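Local coordinates for glycoside hydrolase, GH17 family (Formosa sp. Hel1_33_131, PDB 6FCG), which probably hydrolyses internal beta-1,3-glucosidic linkages of the algal storage polysaccharide laminarin, as an endo-laminarinase of glycoside hydrolase family 17, at residues A[137-142]-A[185-190]; A[171-174]-A[178-181]; A[249-254]-A[278-283]; A[272-277]-A[326-331]. All blocks are in the same frame, centred on the assembly; numbering follows the deposited sequence.

Contact 1: residues A[137-142]-A[185-190]; sequences HEESEN and ILKWVN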
loop_
_atom_site.group_PDB
_atom_site.type_symbol
_atom_site.label_atom_id
_atom_site.label_comp_id
_atom_site.label_asym_id
_atom_site.label_seq_id
_atom_site.Cartn_x
_atom_site.Cartn_y
_atom_site.Cartn_z
ATOM N N HIS A 137 -11.671 34.845 -16.092
ATOM C CA HIS A 137 -11.400 36.019 -16.922
ATOM C C HIS A 137 -12.418 37.127 -16.744
ATOM O O HIS A 137 -12.335 38.115 -17.430
ATOM C CB HIS A 137 -11.253 35.593 -18.394
ATOM C CG HIS A 137 -10.120 34.639 -18.593
ATOM N ND1 HIS A 137 -8.808 35.041 -18.788
ATOM C CD2 HIS A 137 -10.101 33.284 -18.536
ATOM C CE1 HIS A 137 -8.040 33.964 -18.877
ATOM N NE2 HIS A 137 -8.795 32.891 -18.718
ATOM N N GLU A 138 -13.367 36.959 -15.827
ATOM C CA GLU A 138 -14.285 38.035 -15.431
ATOM C C GLU A 138 -14.228 38.139 -13.909
ATOM O O GLU A 138 -13.794 37.240 -13.191
ATOM C CB GLU A 138 -15.758 37.885 -15.941
ATOM N N GLU A 139 -14.679 39.279 -13.433
ATOM C CA GLU A 139 -14.543 39.665 -12.063
ATOM C C GLU A 139 -15.930 39.476 -11.377
ATOM O O GLU A 139 -16.962 39.402 -12.034
ATOM C CB GLU A 139 -13.995 41.095 -12.104
ATOM C CG GLU A 139 -15.020 42.136 -11.713
ATOM C CD GLU A 139 -14.419 43.538 -11.394
ATOM O OE1 GLU A 139 -13.358 43.686 -10.749
ATOM O OE2 GLU A 139 -15.018 44.546 -11.834
ATOM N N SER A 140 -15.944 39.322 -10.058
ATOM C CA SER A 140 -17.200 39.298 -9.320
ATOM C C SER A 140 -17.830 40.689 -9.309
ATOM O O SER A 140 -17.139 41.689 -9.074
ATOM C CB SER A 140 -16.970 38.822 -7.877
ATOM O OG SER A 140 -18.144 38.966 -7.089
ATOM N N GLU A 141 -19.147 40.740 -9.489
ATOM C CA GLU A 141 -19.909 41.968 -9.332
ATOM C C GLU A 141 -19.711 42.566 -7.901
ATOM O O GLU A 141 -19.830 43.778 -7.720
ATOM C CB GLU A 141 -21.423 41.733 -9.549
ATOM C CG GLU A 141 -22.328 43.013 -9.703
ATOM C CD GLU A 141 -22.842 43.267 -11.155
ATOM O OE1 GLU A 141 -23.419 42.278 -11.651
ATOM O OE2 GLU A 141 -22.736 44.392 -11.800
ATOM N N ASN A 142 -19.404 41.725 -6.902
ATOM C CA ASN A 142 -19.226 42.190 -5.529
ATOM C C ASN A 142 -17.871 42.827 -5.154
ATOM O O ASN A 142 -17.730 43.308 -4.030
ATOM C CB ASN A 142 -19.508 41.052 -4.558
ATOM C CG ASN A 142 -20.916 40.526 -4.687
ATOM O OD1 ASN A 142 -21.871 41.286 -4.789
ATOM N ND2 ASN A 142 -21.051 39.233 -4.633
ATOM N N ILE A 185 -6.824 43.077 -10.539
ATOM C CA ILE A 185 -6.120 43.729 -9.433
ATOM C C ILE A 185 -5.655 45.156 -9.803
ATOM O O ILE A 185 -5.836 46.081 -9.012
ATOM C CB ILE A 185 -4.927 42.912 -8.943
ATOM C CG1 ILE A 185 -5.334 41.474 -8.631
ATOM C CG2 ILE A 185 -4.270 43.589 -7.744
ATOM C CD1 ILE A 185 -6.537 41.279 -7.731
ATOM N N LEU A 186 -5.086 45.313 -11.005
ATOM C CA LEU A 186 -4.655 46.596 -11.538
ATOM C C LEU A 186 -5.775 47.623 -11.548
ATOM O O LEU A 186 -5.598 48.764 -11.133
ATOM C CB LEU A 186 -4.135 46.415 -12.962
ATOM C CG LEU A 186 -3.683 47.671 -13.745
ATOM C CD1 LEU A 186 -2.486 48.336 -13.084
ATOM C CD2 LEU A 186 -3.352 47.291 -15.180
ATOM N N LYS A 187 -6.935 47.205 -12.016
ATOM C CA LYS A 187 -8.119 48.056 -12.023
ATOM C C LYS A 187 -8.375 48.695 -10.654
ATOM O O LYS A 187 -8.537 49.902 -10.535
ATOM C CB LYS A 187 -9.326 47.243 -12.461
ATOM C CG LYS A 187 -10.598 48.039 -12.622
ATOM C CD LYS A 187 -11.815 47.121 -12.619
ATOM C CE LYS A 187 -13.085 47.938 -12.562
ATOM N NZ LYS A 187 -14.265 47.032 -12.462
ATOM N N TRP A 188 -8.426 47.870 -9.619
ATOM C CA TRP A 188 -8.750 48.357 -8.280
ATOM C C TRP A 188 -7.586 49.065 -7.609
ATOM O O TRP A 188 -7.790 50.008 -6.858
ATOM C CB TRP A 188 -9.317 47.228 -7.412
ATOM C CG TRP A 188 -10.629 46.755 -7.918
ATOM C CD1 TRP A 188 -10.906 45.535 -8.430
ATOM C CD2 TRP A 188 -11.819 47.523 -8.031
ATOM N NE1 TRP A 188 -12.216 45.477 -8.826
ATOM C CE2 TRP A 188 -12.801 46.689 -8.592
ATOM C CE3 TRP A 188 -12.153 48.849 -7.704
ATOM C CZ2 TRP A 188 -14.092 47.117 -8.826
ATOM C CZ3 TRP A 188 -13.438 49.283 -7.931
ATOM C CH2 TRP A 188 -14.404 48.412 -8.496
ATOM N N VAL A 189 -6.366 48.622 -7.850
ATOM C CA VAL A 189 -5.238 49.375 -7.336
ATOM C C VAL A 189 -5.318 50.782 -7.931
ATOM O O VAL A 189 -5.124 51.751 -7.223
ATOM C CB VAL A 189 -3.894 48.684 -7.656
ATOM C CG1 VAL A 189 -2.702 49.605 -7.417
ATOM C CG2 VAL A 189 -3.744 47.439 -6.805
ATOM N N ASN A 190 -5.553 50.880 -9.241
ATOM C CA ASN A 190 -5.583 52.178 -9.912
ATOM C C ASN A 190 -6.713 53.035 -9.375
ATOM O O ASN A 190 -6.542 54.234 -9.212
ATOM C CB ASN A 190 -5.687 52.030 -11.446
ATOM C CG ASN A 190 -4.324 51.773 -12.115
ATOM O OD1 ASN A 190 -3.258 52.067 -11.556
ATOM N ND2 ASN A 190 -4.358 51.256 -13.331
#
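In the outer layer of the TIM barrel, Glu139, on the loop leading into helix 143-156, reaches across to Lys187 and Trp188 of the next barrel helix, 182-197. The contact is a worked example of one carboxylate serving two neighbours in sequence. The two oxygens of Glu139 divide the task: Glu139 OE1 accepts the indole N-H of Trp188, with NE1 to OE1 at 2.9 Å and an N-H...O angle of 151°, while Glu139 OE2 forms a salt bridge with Lys187 NZ at 2.7 Å. Both partners come in on the syn side of their oxygen, each somewhat out of the carboxylate plane. The acid lies at the edge of the indole, and its plane is turned only 25° from that of the ring. Glu139 meets both side chains at about a right angle. Lys187 sets CG opposite its backbone N (chi1 -175°) and stays extended from there, which carries its CE past one face of the Trp188 indole before NZ arrives at the acid. The indole is in turn packed against Asn143, Ala144 and Ile147 of helix 143-156 and against Val166 of strand 161-168, and His191 meets it edge-to-face. Beside Glu139, the hydroxyl of Ser140 takes a capping bond from Asn142 N just ahead of helix 143-156. With a cation on one oxygen and an N-H donor on the other, the carboxylate is fixed in rotation and probably favoured in its charged form, and the polar atom of the buried tryptophan has its acceptor.

Contact 2: residues A[171-174]-A[178-181]; sequences MVKW and YFVQ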
loop_
_atom_site.group_PDB
_atom_site.type_symbol
_atom_site.label_atom_id
_atom_site.label_comp_id
_atom_site.label_asym_id
_atom_site.label_seq_id
_atom_site.Cartn_x
_atom_site.Cartn_y
_atom_site.Cartn_z
ATOM N N MET A 171 -4.386 36.224 -7.650
ATOM C CA MET A 171 -3.833 36.018 -8.999
ATOM C C MET A 171 -3.167 34.664 -9.187
ATOM O O MET A 171 -2.915 34.251 -10.315
ATOM C CB MET A 171 -2.789 37.095 -9.334
ATOM C CG MET A 171 -3.365 38.495 -9.441
ATOM S SD MET A 171 -2.144 39.784 -9.816
ATOM C CE MET A 171 -1.224 39.768 -8.286
ATOM N N VAL A 172 -2.910 33.955 -8.106
ATOM C CA VAL A 172 -2.207 32.679 -8.231
ATOM C C VAL A 172 -3.113 31.626 -8.914
ATOM O O VAL A 172 -4.266 31.435 -8.516
ATOM C CB VAL A 172 -1.670 32.190 -6.856
ATOM C CG1 VAL A 172 -2.747 31.495 -6.003
ATOM C CG2 VAL A 172 -0.483 31.270 -7.036
ATOM N N LYS A 173 -2.582 30.960 -9.933
ATOM C CA LYS A 173 -3.404 30.122 -10.833
ATOM C C LYS A 173 -3.955 28.838 -10.180
ATOM O O LYS A 173 -4.895 28.264 -10.690
ATOM C CB LYS A 173 -2.627 29.734 -12.071
ATOM C CG LYS A 173 -2.009 30.894 -12.851
ATOM C CD LYS A 173 -3.017 31.834 -13.456
ATOM C CE LYS A 173 -2.333 32.814 -14.397
ATOM N NZ LYS A 173 -3.274 33.932 -14.694
ATOM N N TRP A 174 -3.361 28.417 -9.067
ATOM C CA TRP A 174 -3.865 27.305 -8.282
ATOM C C TRP A 174 -4.968 27.638 -7.268
ATOM O O TRP A 174 -5.529 26.741 -6.675
ATOM C CB TRP A 174 -2.715 26.518 -7.595
ATOM C CG TRP A 174 -1.655 27.295 -6.800
ATOM C CD1 TRP A 174 -0.350 27.493 -7.165
ATOM C CD2 TRP A 174 -1.801 27.905 -5.482
ATOM N NE1 TRP A 174 0.317 28.204 -6.175
ATOM C CE2 TRP A 174 -0.542 28.450 -5.134
ATOM C CE3 TRP A 174 -2.884 28.042 -4.571
ATOM C CZ2 TRP A 174 -0.343 29.115 -3.959
ATOM C CZ3 TRP A 174 -2.682 28.699 -3.398
ATOM C CH2 TRP A 174 -1.431 29.241 -3.098
ATOM N N TYR A 178 -11.378 30.996 -6.828
ATOM C CA TYR A 178 -11.664 32.437 -6.982
ATOM C C TYR A 178 -10.696 33.309 -7.773
ATOM O O TYR A 178 -10.942 34.512 -7.895
ATOM C CB TYR A 178 -11.813 33.071 -5.585
ATOM C CG TYR A 178 -10.515 33.110 -4.768
ATOM C CD1 TYR A 178 -10.041 31.975 -4.079
ATOM C CD2 TYR A 178 -9.773 34.282 -4.675
ATOM C CE1 TYR A 178 -8.859 32.030 -3.342
ATOM C CE2 TYR A 178 -8.600 34.331 -3.935
ATOM C CZ TYR A 178 -8.146 33.218 -3.274
ATOM O OH TYR A 178 -6.991 33.318 -2.557
ATOM N N PHE A 179 -9.632 32.743 -8.333
ATOM C CA PHE A 179 -8.570 33.591 -8.844
ATOM C C PHE A 179 -9.012 34.454 -10.013
ATOM O O PHE A 179 -9.921 34.108 -10.755
ATOM C CB PHE A 179 -7.294 32.804 -9.156
ATOM C CG PHE A 179 -7.294 32.082 -10.483
ATOM C CD1 PHE A 179 -6.839 32.725 -11.634
ATOM C CD2 PHE A 179 -7.606 30.728 -10.561
ATOM C CE1 PHE A 179 -6.799 32.053 -12.855
ATOM C CE2 PHE A 179 -7.547 30.052 -11.773
ATOM C CZ PHE A 179 -7.154 30.714 -12.923
ATOM N N VAL A 180 -8.332 35.572 -10.161
ATOM C CA VAL A 180 -8.593 36.532 -11.214
ATOM C C VAL A 180 -7.291 36.811 -11.996
ATOM O O VAL A 180 -6.170 36.433 -11.578
ATOM C CB VAL A 180 -9.208 37.848 -10.627
ATOM C CG1 VAL A 180 -10.545 37.532 -10.023
ATOM C CG2 VAL A 180 -8.265 38.543 -9.623
ATOM N N GLN A 181 -7.457 37.499 -13.120
ATOM C CA GLN A 181 -6.326 37.945 -13.907
ATOM C C GLN A 181 -5.733 39.220 -13.283
ATOM O O GLN A 181 -6.424 39.947 -12.576
ATOM C CB GLN A 181 -6.758 38.202 -15.357
ATOM C CG GLN A 181 -7.355 36.989 -16.030
ATOM C CD GLN A 181 -6.364 35.867 -16.084
ATOM O OE1 GLN A 181 -6.547 34.940 -15.369
ATOM N NE2 GLN A 181 -5.248 35.982 -16.861
HETATM O O HOH W 1 -3.657 35.452 -12.490
#
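Phe179 turns its side chain toward the 171-174 chain and makes the broadest of the contacts here. The CA of Lys173 stands over the middle of one ring face, 4.1 Å from the centroid and almost on the ring normal, a CH-pi contact. On the same side of the ring the lysine carbonyl reaches out toward the rim, Lys173 O lying 3.4 Å from Phe179 CE2. The lysine and phenylalanine side chains cross at about a right angle, bringing Lys173 CD to 3.8 Å from Phe179 CE1. Phe179 places CG between its own backbone N and carbonyl carbon (chi1 81°), and CB then lies beside Val172 O. The ring of His136 also stacks on Phe179. Both segments belong to the long loop that links barrel strand 161-168 to helix 182-197, one of the beta-alpha loops of the TIM barrel, and the chain doubles back here on itself. At Val180 the meeting passes to the backbone: its carbonyl O receives a nearly straight CA-H...O contact from Met171 CA, 3.5 Å away. The same oxygen also takes a bond from a water, which donates to Met171 O as well and accepts from Lys173 NZ at 2.7 Å, joining three groups of the turn. Gln181, at the N-cap position of helix 182-197, folds its chain at chi2 (-61°), which brings the amide beside that ammonium group, OE1 lying 3.5 Å from Lys173 NZ.

Contact 3: residues A[249-254]-A[278-283]; sequences HYNPIF and KTYAVS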
loop_
_atom_site.group_PDB
_atom_site.type_symbol
_atom_site.label_atom_id
_atom_site.label_comp_id
_atom_site.label_asym_id
_atom_site.label_seq_id
_atom_site.Cartn_x
_atom_site.Cartn_y
_atom_site.Cartn_z
ATOM N N HIS A 249 6.047 19.010 1.124
ATOM C CA HIS A 249 5.326 18.007 0.353
ATOM C C HIS A 249 5.310 18.260 -1.166
ATOM O O HIS A 249 5.632 17.365 -1.932
ATOM C CB HIS A 249 3.915 17.940 0.850
ATOM C CG HIS A 249 3.093 16.922 0.141
ATOM N ND1 HIS A 249 2.240 17.247 -0.892
ATOM C CD2 HIS A 249 2.992 15.584 0.311
ATOM C CE1 HIS A 249 1.637 16.151 -1.321
ATOM N NE2 HIS A 249 2.072 15.131 -0.604
ATOM N N TYR A 250 4.903 19.455 -1.597
ATOM C CA TYR A 250 4.678 19.761 -3.026
ATOM C C TYR A 250 5.943 19.988 -3.853
ATOM O O TYR A 250 5.878 19.924 -5.074
ATOM C CB TYR A 250 3.737 20.970 -3.220
ATOM C CG TYR A 250 2.338 20.653 -2.895
ATOM C CD1 TYR A 250 1.510 20.044 -3.832
ATOM C CD2 TYR A 250 1.829 20.896 -1.618
ATOM C CE1 TYR A 250 0.198 19.698 -3.509
ATOM C CE2 TYR A 250 0.519 20.572 -1.293
ATOM C CZ TYR A 250 -0.280 19.955 -2.224
ATOM O OH TYR A 250 -1.563 19.658 -1.888
ATOM N N ASN A 251 7.059 20.288 -3.210
ATOM C CA ASN A 251 8.319 20.406 -3.901
ATOM C C ASN A 251 9.469 20.157 -2.931
ATOM O O ASN A 251 10.180 21.069 -2.520
ATOM C CB ASN A 251 8.451 21.756 -4.614
ATOM C CG ASN A 251 9.778 21.883 -5.371
ATOM O OD1 ASN A 251 10.368 20.867 -5.830
ATOM N ND2 ASN A 251 10.279 23.117 -5.468
ATOM N N PRO A 252 9.673 18.887 -2.588
ATOM C CA PRO A 252 10.484 18.513 -1.431
ATOM C C PRO A 252 11.985 18.424 -1.611
ATOM O O PRO A 252 12.661 17.945 -0.687
ATOM C CB PRO A 252 9.901 17.149 -1.044
ATOM C CG PRO A 252 9.402 16.579 -2.315
ATOM C CD PRO A 252 9.006 17.727 -3.210
ATOM N N ILE A 253 12.528 18.915 -2.721
ATOM C CA ILE A 253 13.950 18.687 -3.048
ATOM C C ILE A 253 14.910 19.312 -2.014
ATOM O O ILE A 253 16.005 18.802 -1.804
ATOM C CB ILE A 253 14.304 19.085 -4.502
ATOM C CG1 ILE A 253 13.668 18.161 -5.587
ATOM C CG2 ILE A 253 15.812 19.044 -4.747
ATOM C CD1 ILE A 253 12.216 17.697 -5.437
ATOM N N PHE A 254 14.458 20.348 -1.314
ATOM C CA PHE A 254 15.226 21.055 -0.259
ATOM C C PHE A 254 15.090 20.446 1.142
ATOM O O PHE A 254 15.805 20.825 2.066
ATOM C CB PHE A 254 14.754 22.536 -0.201
ATOM C CG PHE A 254 13.434 22.720 0.500
ATOM C CD1 PHE A 254 13.389 22.919 1.880
ATOM C CD2 PHE A 254 12.233 22.639 -0.197
ATOM C CE1 PHE A 254 12.181 23.057 2.538
ATOM C CE2 PHE A 254 11.018 22.770 0.465
ATOM C CZ PHE A 254 10.995 22.983 1.832
ATOM N N LYS A 278 14.419 28.054 5.534
ATOM C CA LYS A 278 14.563 29.507 5.554
ATOM C C LYS A 278 15.153 30.001 4.238
ATOM O O LYS A 278 14.632 30.896 3.607
ATOM C CB LYS A 278 15.445 29.934 6.714
ATOM C CG LYS A 278 15.907 31.380 6.692
ATOM C CD LYS A 278 17.395 31.429 6.977
ATOM C CE LYS A 278 17.803 32.854 7.295
ATOM N NZ LYS A 278 19.274 33.033 7.425
ATOM N N THR A 279 16.237 29.393 3.818
ATOM C CA THR A 279 16.903 29.784 2.587
ATOM C C THR A 279 16.024 29.673 1.359
ATOM O O THR A 279 16.126 30.480 0.416
ATOM C CB THR A 279 18.142 28.857 2.477
ATOM O OG1 THR A 279 19.228 29.456 3.187
ATOM C CG2 THR A 279 18.509 28.567 1.058
ATOM N N TYR A 280 15.187 28.645 1.354
ATOM C CA TYR A 280 14.238 28.441 0.276
ATOM C C TYR A 280 13.290 29.633 0.145
ATOM O O TYR A 280 13.018 30.093 -0.949
ATOM C CB TYR A 280 13.464 27.168 0.578
ATOM C CG TYR A 280 12.552 26.689 -0.493
ATOM C CD1 TYR A 280 13.041 25.919 -1.551
ATOM C CD2 TYR A 280 11.202 26.959 -0.431
ATOM C CE1 TYR A 280 12.195 25.455 -2.538
ATOM C CE2 TYR A 280 10.336 26.503 -1.412
ATOM C CZ TYR A 280 10.826 25.747 -2.463
ATOM O OH TYR A 280 9.951 25.307 -3.438
ATOM N N ALA A 281 12.768 30.104 1.275
ATOM C CA ALA A 281 11.895 31.292 1.311
ATOM C C ALA A 281 12.620 32.538 0.833
ATOM O O ALA A 281 12.056 33.336 0.081
ATOM C CB ALA A 281 11.329 31.526 2.723
ATOM N N VAL A 282 13.861 32.678 1.261
ATOM C CA VAL A 282 14.654 33.807 0.858
ATOM C C VAL A 282 14.807 33.803 -0.681
ATOM O O VAL A 282 14.684 34.845 -1.322
ATOM C CB VAL A 282 16.050 33.837 1.544
ATOM C CG1 VAL A 282 16.852 35.041 1.070
ATOM C CG2 VAL A 282 15.930 33.877 3.059
ATOM N N SER A 283 15.068 32.632 -1.253
ATOM C CA SER A 283 15.221 32.488 -2.716
ATOM C C SER A 283 13.989 32.894 -3.483
ATOM O O SER A 283 14.110 33.525 -4.546
ATOM C CB SER A 283 15.551 31.044 -3.117
ATOM O OG SER A 283 16.931 30.813 -3.023
#
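The rings of Phe254 and Tyr280 lie against each other as an offset face-to-face stack, centroids 4.3 Å apart and planes inclined by 25°. Overlap is partial: Phe254 CD2 sits over the tyrosine face but displaced toward its rim, where it is 3.6 Å from Tyr280 CD1 and 3.7 Å from CE1. Although the planes are only moderately inclined, the two side chains run at about a right angle to each other. The far end of the tyrosine makes a polar contact with Asn251, whose ND2 donates to Tyr280 OH at 3.0 Å. That bond is bent, 138° at the hydrogen, and the hydroxyl stands clearly out of the amide plane. Tyr280 reaches this point because its CG is placed opposite its backbone N (chi1 -173°), sending the ring away from helix 266-294 to the chain that follows helix 244-250. In the next shell, Asp247 OD2 of helix 244-250 also bonds to the tyrosine hydroxyl. Asp247 and Thr248 pack on Phe254, and Pro244 on Tyr280. One turn further along helix 266-294, Ser283 turns to the second subunit and bonds through OG to the carbonyl of its Leu134. The hydroxyl of Tyr280 is thus held by two polar groups, accepting the amide N-H and probably donating its own hydrogen to the carboxylate of Asp247, while the stack leaves its ring flat against a phenylalanine. Polar and aromatic halves together fix one tyrosine, and this surface contact thereby ties the chain just after helix 244-250 to outer helix 266-294 of the TIM barrel.

Contact 4: residues A[272-277]-A[326-331]; sequences IAMNRA and EYKEAI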
loop_
_atom_site.group_PDB
_atom_site.type_symbol
_atom_site.label_atom_id
_atom_site.label_comp_id
_atom_site.label_asym_id
_atom_site.label_seq_id
_atom_site.Cartn_x
_atom_site.Cartn_y
_atom_site.Cartn_z
ATOM N N ILE A 272 19.997 22.213 10.535
ATOM C CA ILE A 272 20.460 22.255 9.138
ATOM C C ILE A 272 19.284 22.182 8.192
ATOM O O ILE A 272 19.243 22.895 7.193
ATOM C CB ILE A 272 21.451 21.088 8.834
ATOM C CG1 ILE A 272 22.802 21.400 9.447
ATOM C CG2 ILE A 272 21.648 20.838 7.340
ATOM C CD1 ILE A 272 23.643 20.169 9.690
ATOM N N ALA A 273 18.342 21.292 8.490
ATOM C CA ALA A 273 17.188 21.106 7.626
ATOM C C ALA A 273 16.298 22.355 7.630
ATOM O O ALA A 273 15.860 22.803 6.564
ATOM C CB ALA A 273 16.389 19.893 8.060
ATOM N N MET A 274 16.059 22.898 8.827
ATOM C CA MET A 274 15.288 24.105 8.974
ATOM C C MET A 274 15.973 25.329 8.361
ATOM O O MET A 274 15.287 26.205 7.822
ATOM C CB MET A 274 14.924 24.368 10.437
ATOM C CG MET A 274 13.881 23.412 11.004
ATOM S SD MET A 274 12.447 23.146 9.943
ATOM C CE MET A 274 11.705 24.771 10.031
ATOM N N ASN A 275 17.296 25.392 8.413
ATOM C CA ASN A 275 17.997 26.434 7.689
ATOM C C ASN A 275 17.757 26.378 6.182
ATOM O O ASN A 275 17.612 27.407 5.532
ATOM C CB ASN A 275 19.491 26.423 7.980
ATOM C CG ASN A 275 20.171 27.660 7.420
ATOM O OD1 ASN A 275 20.163 28.719 8.051
ATOM N ND2 ASN A 275 20.753 27.543 6.228
ATOM N N ARG A 276 17.702 25.181 5.616
ATOM C CA ARG A 276 17.374 25.054 4.200
ATOM C C ARG A 276 15.969 25.615 3.881
ATOM O O ARG A 276 15.760 26.169 2.796
ATOM C CB ARG A 276 17.518 23.599 3.707
ATOM C CG ARG A 276 18.919 23.212 3.234
ATOM C CD ARG A 276 18.919 21.821 2.586
ATOM N NE ARG A 276 18.675 20.766 3.577
ATOM C CZ ARG A 276 19.611 20.118 4.278
ATOM N NH1 ARG A 276 20.903 20.370 4.109
ATOM N NH2 ARG A 276 19.258 19.199 5.176
ATOM N N ALA A 277 15.028 25.428 4.802
ATOM C CA ALA A 277 13.677 25.929 4.658
ATOM C C ALA A 277 13.650 27.446 4.641
ATOM O O ALA A 277 12.909 28.065 3.859
ATOM C CB ALA A 277 12.798 25.398 5.786
ATOM N N GLU A 326 5.759 22.140 17.293
ATOM C CA GLU A 326 6.029 23.460 17.856
ATOM C C GLU A 326 7.493 23.878 17.839
ATOM O O GLU A 326 7.803 25.091 17.842
ATOM C CB GLU A 326 5.509 23.560 19.271
ATOM C CG GLU A 326 3.989 23.507 19.339
ATOM C CD GLU A 326 3.419 23.688 20.740
ATOM O OE1 GLU A 326 4.130 24.203 21.637
ATOM O OE2 GLU A 326 2.246 23.323 20.941
ATOM N N TYR A 327 8.392 22.891 17.820
ATOM C CA TYR A 327 9.830 23.157 17.815
ATOM C C TYR A 327 10.272 23.682 16.455
ATOM O O TYR A 327 10.971 24.694 16.352
ATOM C CB TYR A 327 10.605 21.886 18.200
ATOM C CG TYR A 327 12.109 22.038 18.329
ATOM C CD1 TYR A 327 12.665 22.984 19.191
ATOM C CD2 TYR A 327 12.977 21.194 17.649
ATOM C CE1 TYR A 327 14.043 23.108 19.339
ATOM C CE2 TYR A 327 14.354 21.307 17.798
ATOM C CZ TYR A 327 14.877 22.261 18.645
ATOM O OH TYR A 327 16.230 22.365 18.783
ATOM N N LYS A 328 9.883 22.987 15.399
ATOM C CA LYS A 328 10.250 23.431 14.067
ATOM C C LYS A 328 9.574 24.749 13.731
ATOM O O LYS A 328 10.156 25.538 13.006
ATOM C CB LYS A 328 9.942 22.379 13.005
ATOM C CG LYS A 328 10.813 21.159 13.135
ATOM C CD LYS A 328 10.768 20.345 11.869
ATOM C CE LYS A 328 10.233 18.936 12.065
ATOM N NZ LYS A 328 11.015 17.890 12.654
ATOM N N GLU A 329 8.359 24.967 14.239
ATOM C CA GLU A 329 7.675 26.251 14.069
ATOM C C GLU A 329 8.489 27.389 14.675
ATOM O O GLU A 329 8.658 28.448 14.049
ATOM C CB GLU A 329 6.278 26.246 14.703
ATOM C CG GLU A 329 5.575 27.588 14.591
ATOM C CD GLU A 329 4.304 27.659 15.384
ATOM O OE1 GLU A 329 3.376 28.158 14.763
ATOM O OE2 GLU A 329 4.219 27.262 16.596
ATOM N N ALA A 330 8.962 27.178 15.890
ATOM C CA ALA A 330 9.793 28.170 16.556
ATOM C C ALA A 330 11.080 28.463 15.777
ATOM O O ALA A 330 11.455 29.625 15.597
ATOM C CB ALA A 330 10.122 27.723 17.969
ATOM N N ILE A 331 11.749 27.417 15.311
ATOM C CA ILE A 331 12.949 27.610 14.511
ATOM C C ILE A 331 12.649 28.439 13.247
ATOM O O ILE A 331 13.375 29.381 12.923
ATOM C CB ILE A 331 13.605 26.275 14.138
ATOM C CG1 ILE A 331 14.186 25.625 15.392
ATOM C CG2 ILE A 331 14.719 26.492 13.106
ATOM C CD1 ILE A 331 14.528 24.160 15.216
#
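Met274 leans from helix 266-294 onto helix 326-342, where it meets Lys328 and Ile331 with different parts of its chain. Nearest the backbone, Met274 CB lies beside the gamma-methyl of Ile331, 3.4 Å from CG2, and Met274 CG follows at 3.8 Å from the same Ile331 CG2. The two side chains approach at a slant, and the isoleucine offers this branch because CG2 is set opposite its backbone N while CG1 turns to the nitrogen's side. Further out, the methionine bends at both chi2 and chi3 (-47° and -68°), folding its thioether back along the second helix. Met274 SD then lies alongside the aliphatic stem of Lys328, 3.8 Å from CD and 4.0 Å from CB, with the two chains crossing at about a right angle. The terminal Met274 CE comes up to the backbone of the same helix, beside Lys328 O at 3.4 Å. Of the lysine side chain it is the methylenes that face the methionine: the chain bends at chi3 and chi4 and leads NZ away to Glu418 O. Ile331 also packs on Ile270 and Asp271, so the isoleucine meets helix 266-294 at more than Met274. Such side-chain packing, without any hydrogen bond between the segments, is characteristic of neighbouring helices in the outer layer of a TIM barrel, helix 266-294 running ahead of strand 301-305 and helix 326-342 behind it.

The four contacts form two pairs within the one TIM-barrel domain. Contacts 1 and 2 have centres about 12 Å apart and touch, Ile185 packing on Met171 and Val180; contact 2 lies along the chain between the two segments of contact 1, within the loop between strand 161-168 and helix 182-197. Contacts 3 and 4, also about 12 Å apart, share helix 266-294, and their segments alternate in sequence; Phe254 packs there on Ala277. Contacts 1 and 4 stand on opposite sides of the chain's centre, about 38 Å apart. Contacts 1 and 3 tie loops to outer helices, contact 2 closes a strand-to-helix loop on itself, and contact 4 packs two outer helices together.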